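Local coordinates for protein chitinase (Thermococcus chitonophagus, PDB 5XSW) that probably hydrolyses internal glycosidic bonds of chitin, as an endochitinase that binds the polysaccharide, at residues G30-T43 / N64-L78. Residues are numbered along the deposited sequence; the frame is centred on the assembly and turned at random.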
loop_
_atom_site.group_PDB
_atom_site.type_symbol
_atom_site.label_atom_id
_atom_site.label_comp_id
_atom_site.label_asym_id
_atom_site.label_seq_id
_atom_site.Cartn_x
_atom_site.Cartn_y
_atom_site.Cartn_z
ATOM N N GLY A 30 -17.905 5.906 12.127
ATOM C CA GLY A 30 -18.244 7.267 11.750
ATOM C C GLY A 30 -17.061 8.211 11.712
ATOM O O GLY A 30 -17.224 9.432 11.876
ATOM N N TRP A 31 -15.861 7.675 11.474
ATOM C CA TRP A 31 -14.668 8.527 11.481
ATOM C C TRP A 31 -14.602 9.286 10.176
ATOM O O TRP A 31 -14.128 10.435 10.098
ATOM C CB TRP A 31 -13.406 7.674 11.706
ATOM C CG TRP A 31 -12.103 8.435 11.652
ATOM C CD1 TRP A 31 -11.495 9.113 12.688
ATOM C CD2 TRP A 31 -11.243 8.596 10.506
ATOM N NE1 TRP A 31 -10.327 9.694 12.239
ATOM C CE2 TRP A 31 -10.149 9.388 10.914
ATOM C CE3 TRP A 31 -11.308 8.172 9.174
ATOM C CZ2 TRP A 31 -9.125 9.737 10.049
ATOM C CZ3 TRP A 31 -10.291 8.538 8.307
ATOM C CH2 TRP A 31 -9.212 9.321 8.758
ATOM N N CYS A 32 -15.071 8.620 9.122
ATOM C CA CYS A 32 -15.184 9.206 7.804
ATOM C C CYS A 32 -16.382 8.528 7.109
ATOM O O CYS A 32 -16.605 7.296 7.251
ATOM C CB CYS A 32 -13.906 8.986 6.953
ATOM S SG CYS A 32 -13.821 9.981 5.531
ATOM N N PHE A 33 -17.139 9.330 6.375
ATOM C CA PHE A 33 -18.172 8.801 5.462
ATOM C C PHE A 33 -17.767 9.084 4.053
ATOM O O PHE A 33 -17.490 10.233 3.692
ATOM C CB PHE A 33 -19.578 9.438 5.764
ATOM C CG PHE A 33 -20.055 9.173 7.151
ATOM C CD1 PHE A 33 -20.580 7.932 7.497
ATOM C CD2 PHE A 33 -19.968 10.145 8.127
ATOM C CE1 PHE A 33 -21.028 7.678 8.800
ATOM C CE2 PHE A 33 -20.391 9.900 9.441
ATOM C CZ PHE A 33 -20.909 8.666 9.782
ATOM N N ASP A 34 -17.746 8.057 3.216
ATOM C CA ASP A 34 -17.462 8.244 1.812
ATOM C C ASP A 34 -18.787 8.086 1.043
ATOM O O ASP A 34 -19.366 7.003 1.059
ATOM C CB ASP A 34 -16.457 7.209 1.280
ATOM C CG ASP A 34 -15.020 7.477 1.747
ATOM O OD1 ASP A 34 -14.821 8.453 2.492
ATOM O OD2 ASP A 34 -14.134 6.686 1.346
ATOM N N ILE A 35 -19.224 9.148 0.382
ATOM C CA ILE A 35 -20.542 9.121 -0.309
ATOM C C ILE A 35 -20.401 8.879 -1.783
ATOM O O ILE A 35 -19.780 9.665 -2.499
ATOM C CB ILE A 35 -21.289 10.447 -0.023
ATOM C CG1 ILE A 35 -21.552 10.504 1.506
ATOM C CG2 ILE A 35 -22.598 10.490 -0.845
ATOM C CD1 ILE A 35 -22.375 11.668 1.945
ATOM N N LYS A 36 -20.935 7.748 -2.258
ATOM C CA LYS A 36 -20.995 7.464 -3.680
ATOM C C LYS A 36 -21.924 8.462 -4.430
ATOM O O LYS A 36 -21.542 9.069 -5.434
ATOM C CB LYS A 36 -21.501 6.044 -3.886
ATOM C CG LYS A 36 -21.418 5.539 -5.334
ATOM C CD LYS A 36 -22.257 4.254 -5.500
ATOM C CE LYS A 36 -22.001 3.543 -6.834
ATOM N NZ LYS A 36 -20.622 2.901 -6.939
ATOM N N ASN A 37 -23.161 8.589 -3.938
ATOM C CA ASN A 37 -24.083 9.588 -4.465
ATOM C C ASN A 37 -25.240 9.749 -3.471
ATOM O O ASN A 37 -25.273 9.081 -2.428
ATOM C CB ASN A 37 -24.567 9.226 -5.881
ATOM C CG ASN A 37 -25.103 7.828 -5.997
ATOM O OD1 ASN A 37 -25.906 7.395 -5.173
ATOM N ND2 ASN A 37 -24.693 7.118 -7.057
ATOM N N ILE A 38 -26.099 10.721 -3.742
ATOM C CA ILE A 38 -27.302 10.957 -2.923
ATOM C C ILE A 38 -28.458 10.867 -3.960
ATOM O O ILE A 38 -28.375 11.490 -5.012
ATOM C CB ILE A 38 -27.341 12.335 -2.249
ATOM C CG1 ILE A 38 -26.108 12.610 -1.385
ATOM C CG2 ILE A 38 -28.604 12.502 -1.329
ATOM C CD1 ILE A 38 -25.034 13.356 -2.153
ATOM N N THR A 39 -29.494 10.092 -3.684
ATOM C CA THR A 39 -30.632 10.103 -4.612
ATOM C C THR A 39 -31.842 10.773 -3.950
ATOM O O THR A 39 -31.995 10.784 -2.722
ATOM C CB THR A 39 -31.048 8.700 -5.065
ATOM O OG1 THR A 39 -31.222 7.838 -3.923
ATOM C CG2 THR A 39 -30.031 8.079 -6.033
ATOM N N PHE A 40 -32.722 11.311 -4.775
ATOM C CA PHE A 40 -34.031 11.657 -4.233
ATOM C C PHE A 40 -35.038 11.578 -5.389
ATOM O O PHE A 40 -34.656 11.407 -6.542
ATOM C CB PHE A 40 -34.022 13.049 -3.578
ATOM C CG PHE A 40 -33.789 14.193 -4.575
ATOM C CD1 PHE A 40 -34.864 14.803 -5.237
ATOM C CD2 PHE A 40 -32.501 14.672 -4.822
ATOM C CE1 PHE A 40 -34.649 15.880 -6.149
ATOM C CE2 PHE A 40 -32.256 15.720 -5.716
ATOM C CZ PHE A 40 -33.354 16.350 -6.398
ATOM N N GLU A 41 -36.320 11.713 -5.055
ATOM C CA GLU A 41 -37.355 11.609 -6.072
ATOM C C GLU A 41 -38.136 12.913 -6.158
ATOM O O GLU A 41 -38.320 13.594 -5.160
ATOM C CB GLU A 41 -38.272 10.415 -5.774
ATOM C CG GLU A 41 -37.578 9.086 -6.053
ATOM C CD GLU A 41 -38.300 7.871 -5.435
ATOM O OE1 GLU A 41 -38.151 6.763 -5.985
ATOM O OE2 GLU A 41 -38.986 8.000 -4.399
ATOM N N THR A 42 -38.510 13.267 -7.383
ATOM C CA THR A 42 -39.454 14.348 -7.637
ATOM C C THR A 42 -40.122 14.116 -9.003
ATOM O O THR A 42 -39.524 13.513 -9.908
ATOM C CB THR A 42 -38.764 15.715 -7.602
ATOM O OG1 THR A 42 -39.689 16.737 -7.992
ATOM C CG2 THR A 42 -37.541 15.728 -8.568
ATOM N N THR A 43 -41.383 14.545 -9.138
ATOM C CA THR A 43 -42.046 14.540 -10.446
ATOM C C THR A 43 -41.856 15.892 -11.123
ATOM O O THR A 43 -42.218 16.075 -12.287
ATOM C CB THR A 43 -43.571 14.245 -10.304
ATOM O OG1 THR A 43 -44.141 15.174 -9.364
ATOM C CG2 THR A 43 -43.786 12.848 -9.774
ATOM N N ASN A 64 -38.375 9.826 -12.267
ATOM C CA ASN A 64 -38.607 10.556 -11.028
ATOM C C ASN A 64 -37.356 10.556 -10.099
ATOM O O ASN A 64 -37.358 11.204 -9.057
ATOM C CB ASN A 64 -39.810 9.954 -10.301
ATOM C CG ASN A 64 -41.134 10.104 -11.126
ATOM O OD1 ASN A 64 -41.282 11.020 -11.957
ATOM N ND2 ASN A 64 -42.071 9.195 -10.901
ATOM N N LEU A 65 -36.306 9.851 -10.525
ATOM C CA LEU A 65 -35.088 9.617 -9.693
ATOM C C LEU A 65 -33.957 10.561 -10.058
ATOM O O LEU A 65 -33.479 10.527 -11.194
ATOM C CB LEU A 65 -34.588 8.193 -9.857
ATOM C CG LEU A 65 -33.438 7.830 -8.889
ATOM C CD1 LEU A 65 -33.958 7.949 -7.469
ATOM C CD2 LEU A 65 -32.955 6.415 -9.183
ATOM N N VAL A 66 -33.550 11.406 -9.114
ATOM C CA VAL A 66 -32.433 12.335 -9.332
ATOM C C VAL A 66 -31.203 11.790 -8.542
ATOM O O VAL A 66 -31.340 11.404 -7.395
ATOM C CB VAL A 66 -32.768 13.763 -8.855
ATOM C CG1 VAL A 66 -31.583 14.731 -9.099
ATOM C CG2 VAL A 66 -34.024 14.325 -9.602
ATOM N N THR A 67 -30.035 11.754 -9.169
ATOM C CA THR A 67 -28.807 11.250 -8.500
ATOM C C THR A 67 -27.764 12.353 -8.447
ATOM O O THR A 67 -27.354 12.855 -9.503
ATOM C CB THR A 67 -28.239 10.061 -9.245
ATOM O OG1 THR A 67 -29.277 9.074 -9.380
ATOM C CG2 THR A 67 -26.963 9.463 -8.456
ATOM N N ILE A 68 -27.389 12.765 -7.236
ATOM C CA ILE A 68 -26.395 13.803 -7.049
ATOM C C ILE A 68 -25.033 13.144 -6.802
ATOM O O ILE A 68 -24.911 12.320 -5.892
ATOM C CB ILE A 68 -26.706 14.700 -5.878
ATOM C CG1 ILE A 68 -28.045 15.459 -6.107
ATOM C CG2 ILE A 68 -25.546 15.704 -5.667
ATOM C CD1 ILE A 68 -28.546 16.067 -4.784
ATOM N N ASP A 69 -24.043 13.508 -7.608
ATOM C CA ASP A 69 -22.652 13.016 -7.455
ATOM C C ASP A 69 -21.801 14.169 -6.910
ATOM O O ASP A 69 -21.682 15.191 -7.561
ATOM C CB ASP A 69 -22.145 12.496 -8.809
ATOM C CG ASP A 69 -20.664 12.010 -8.781
ATOM O OD1 ASP A 69 -19.991 12.159 -7.769
ATOM O OD2 ASP A 69 -20.204 11.511 -9.816
ATOM N N LEU A 70 -21.253 14.014 -5.698
ATOM C CA LEU A 70 -20.525 15.082 -5.054
ATOM C C LEU A 70 -19.079 15.207 -5.566
ATOM O O LEU A 70 -18.366 16.098 -5.125
ATOM C CB LEU A 70 -20.505 14.884 -3.540
ATOM C CG LEU A 70 -21.874 14.858 -2.853
ATOM C CD1 LEU A 70 -21.726 14.451 -1.384
ATOM C CD2 LEU A 70 -22.550 16.274 -2.971
ATOM N N THR A 71 -18.703 14.315 -6.478
ATOM C CA THR A 71 -17.368 14.260 -7.113
ATOM C C THR A 71 -16.266 14.521 -6.089
ATOM O O THR A 71 -16.068 13.708 -5.194
ATOM C CB THR A 71 -17.255 15.239 -8.361
ATOM O OG1 THR A 71 -17.312 16.608 -7.953
ATOM C CG2 THR A 71 -18.359 14.956 -9.344
ATOM N N TRP A 72 -15.592 15.661 -6.142
ATOM C CA TRP A 72 -14.434 15.862 -5.267
ATOM C C TRP A 72 -14.875 16.135 -3.872
ATOM O O TRP A 72 -14.086 16.103 -2.944
ATOM C CB TRP A 72 -13.559 17.004 -5.801
ATOM C CG TRP A 72 -14.194 18.354 -5.671
ATOM C CD1 TRP A 72 -14.995 19.003 -6.599
ATOM C CD2 TRP A 72 -14.087 19.236 -4.544
ATOM N NE1 TRP A 72 -15.390 20.238 -6.094
ATOM C CE2 TRP A 72 -14.850 20.397 -4.839
ATOM C CE3 TRP A 72 -13.449 19.143 -3.300
ATOM C CZ2 TRP A 72 -14.969 21.455 -3.939
ATOM C CZ3 TRP A 72 -13.568 20.194 -2.409
ATOM C CH2 TRP A 72 -14.319 21.339 -2.733
ATOM N N ARG A 73 -16.165 16.363 -3.674
ATOM C CA ARG A 73 -16.605 16.707 -2.312
ATOM C C ARG A 73 -17.326 15.562 -1.550
ATOM O O ARG A 73 -18.005 15.793 -0.522
ATOM C CB ARG A 73 -17.505 17.949 -2.409
ATOM C CG ARG A 73 -17.178 18.982 -1.438
ATOM C CD ARG A 73 -17.807 20.344 -1.803
ATOM N NE ARG A 73 -17.912 21.097 -0.562
ATOM C CZ ARG A 73 -18.482 22.287 -0.442
ATOM N NH1 ARG A 73 -18.506 22.859 0.743
ATOM N NH2 ARG A 73 -19.021 22.883 -1.503
ATOM N N GLY A 74 -17.138 14.326 -2.008
ATOM C CA GLY A 74 -17.835 13.200 -1.425
ATOM C C GLY A 74 -17.272 12.613 -0.140
ATOM O O GLY A 74 -17.831 11.626 0.386
ATOM N N ILE A 75 -16.174 13.190 0.379
ATOM C CA ILE A 75 -15.515 12.629 1.568
ATOM C C ILE A 75 -15.819 13.460 2.782
ATOM O O ILE A 75 -15.577 14.659 2.772
ATOM C CB ILE A 75 -13.909 12.556 1.378
ATOM C CG1 ILE A 75 -13.543 11.679 0.168
ATOM C CG2 ILE A 75 -13.248 12.101 2.654
ATOM C CD1 ILE A 75 -12.165 12.026 -0.461
ATOM N N PHE A 76 -16.320 12.837 3.834
ATOM C CA PHE A 76 -16.772 13.560 5.026
ATOM C C PHE A 76 -16.043 13.112 6.276
ATOM O O PHE A 76 -16.480 12.196 6.977
ATOM C CB PHE A 76 -18.273 13.363 5.264
ATOM C CG PHE A 76 -19.126 14.110 4.265
ATOM C CD1 PHE A 76 -19.262 13.635 2.973
ATOM C CD2 PHE A 76 -19.730 15.311 4.618
ATOM C CE1 PHE A 76 -20.018 14.337 2.007
ATOM C CE2 PHE A 76 -20.537 16.031 3.666
ATOM C CZ PHE A 76 -20.663 15.532 2.360
ATOM N N HIS A 77 -14.924 13.769 6.555
ATOM C CA HIS A 77 -14.180 13.552 7.782
ATOM C C HIS A 77 -14.929 14.173 8.950
ATOM O O HIS A 77 -15.958 14.809 8.773
ATOM C CB HIS A 77 -12.773 14.168 7.631
ATOM C CG HIS A 77 -11.856 13.331 6.793
ATOM N ND1 HIS A 77 -11.333 12.140 7.255
ATOM C CD2 HIS A 77 -11.400 13.481 5.526
ATOM C CE1 HIS A 77 -10.604 11.583 6.301
ATOM N NE2 HIS A 77 -10.608 12.385 5.250
ATOM N N LEU A 78 -14.408 13.979 10.145
ATOM C CA LEU A 78 -14.990 14.519 11.356
ATOM C C LEU A 78 -15.320 15.991 11.185
ATOM O O LEU A 78 -14.569 16.742 10.529
ATOM C CB LEU A 78 -14.043 14.325 12.532
ATOM C CG LEU A 78 -13.669 12.922 13.012
ATOM C CD1 LEU A 78 -12.632 13.027 14.168
ATOM C CD2 LEU A 78 -14.875 12.108 13.469
HETATM O O HOH W 1 -11.963 12.109 9.944
HETATM O O HOH W 2 -20.693 11.454 -4.311
#
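Phe40, with CG between its backbone N and carbonyl carbon (chi1 66°), turns its ring back across the strand pair to lie over Val66, its hydrogen-bonded antiparallel partner. Val66 CB sits 3.8 Å from the centre of that ring, a CH-pi contact over the face, while Ile68 CD1 meets the ring edge. A flat ring suits this place because it accepts a branched side chain under its face and a methyl at its rim; an alanine here would probably leave both without their aromatic neighbour and open a gap beside them. Further along, Ile38 CD1 nestles 3.6 Å from Leu70 CD1, and, past the corner at Lys36, Ile35 CD1 lies 3.6 Å from Phe76 CE1. Leu19 of strand 12-21 packs on Ile38, Leu70 and Phe76, whose apolar side chains thus lie in the core between the two sheets.

At the other end Trp31, whose CG stands anti to N (chi1 177°), presents a face to the edge of His77, the ring planes at 85°. Cys32 SG makes a sulfur-aromatic contact over one face of the imidazole, 3.8 Å from its centre; this small, polarisable group also touches Ile75 CG2. Water 1 ties Trp31 O, His77 ND1 and Leu78 N together, and Asp475 takes up His77 NE2, so both ring nitrogens are held.

Antiparallel backbone hydrogen bonds join 38-42 to 64-68 and 33-35 to 74-76. Ile68 N reaches Ile38 O at 2.7 Å, nearly straight. Between these ladders, water 2 bridges Ile35 O and Leu70 N, and Asp69 OD1 accepts from Thr71 N in an Asx turn opening the 70-74 loop. One long strand, with a classic bulge at Lys36 and Asn37 facing His103, thus pairs with two successive short strands in the antiparallel beta-sandwich domain at this construct's N-terminal end.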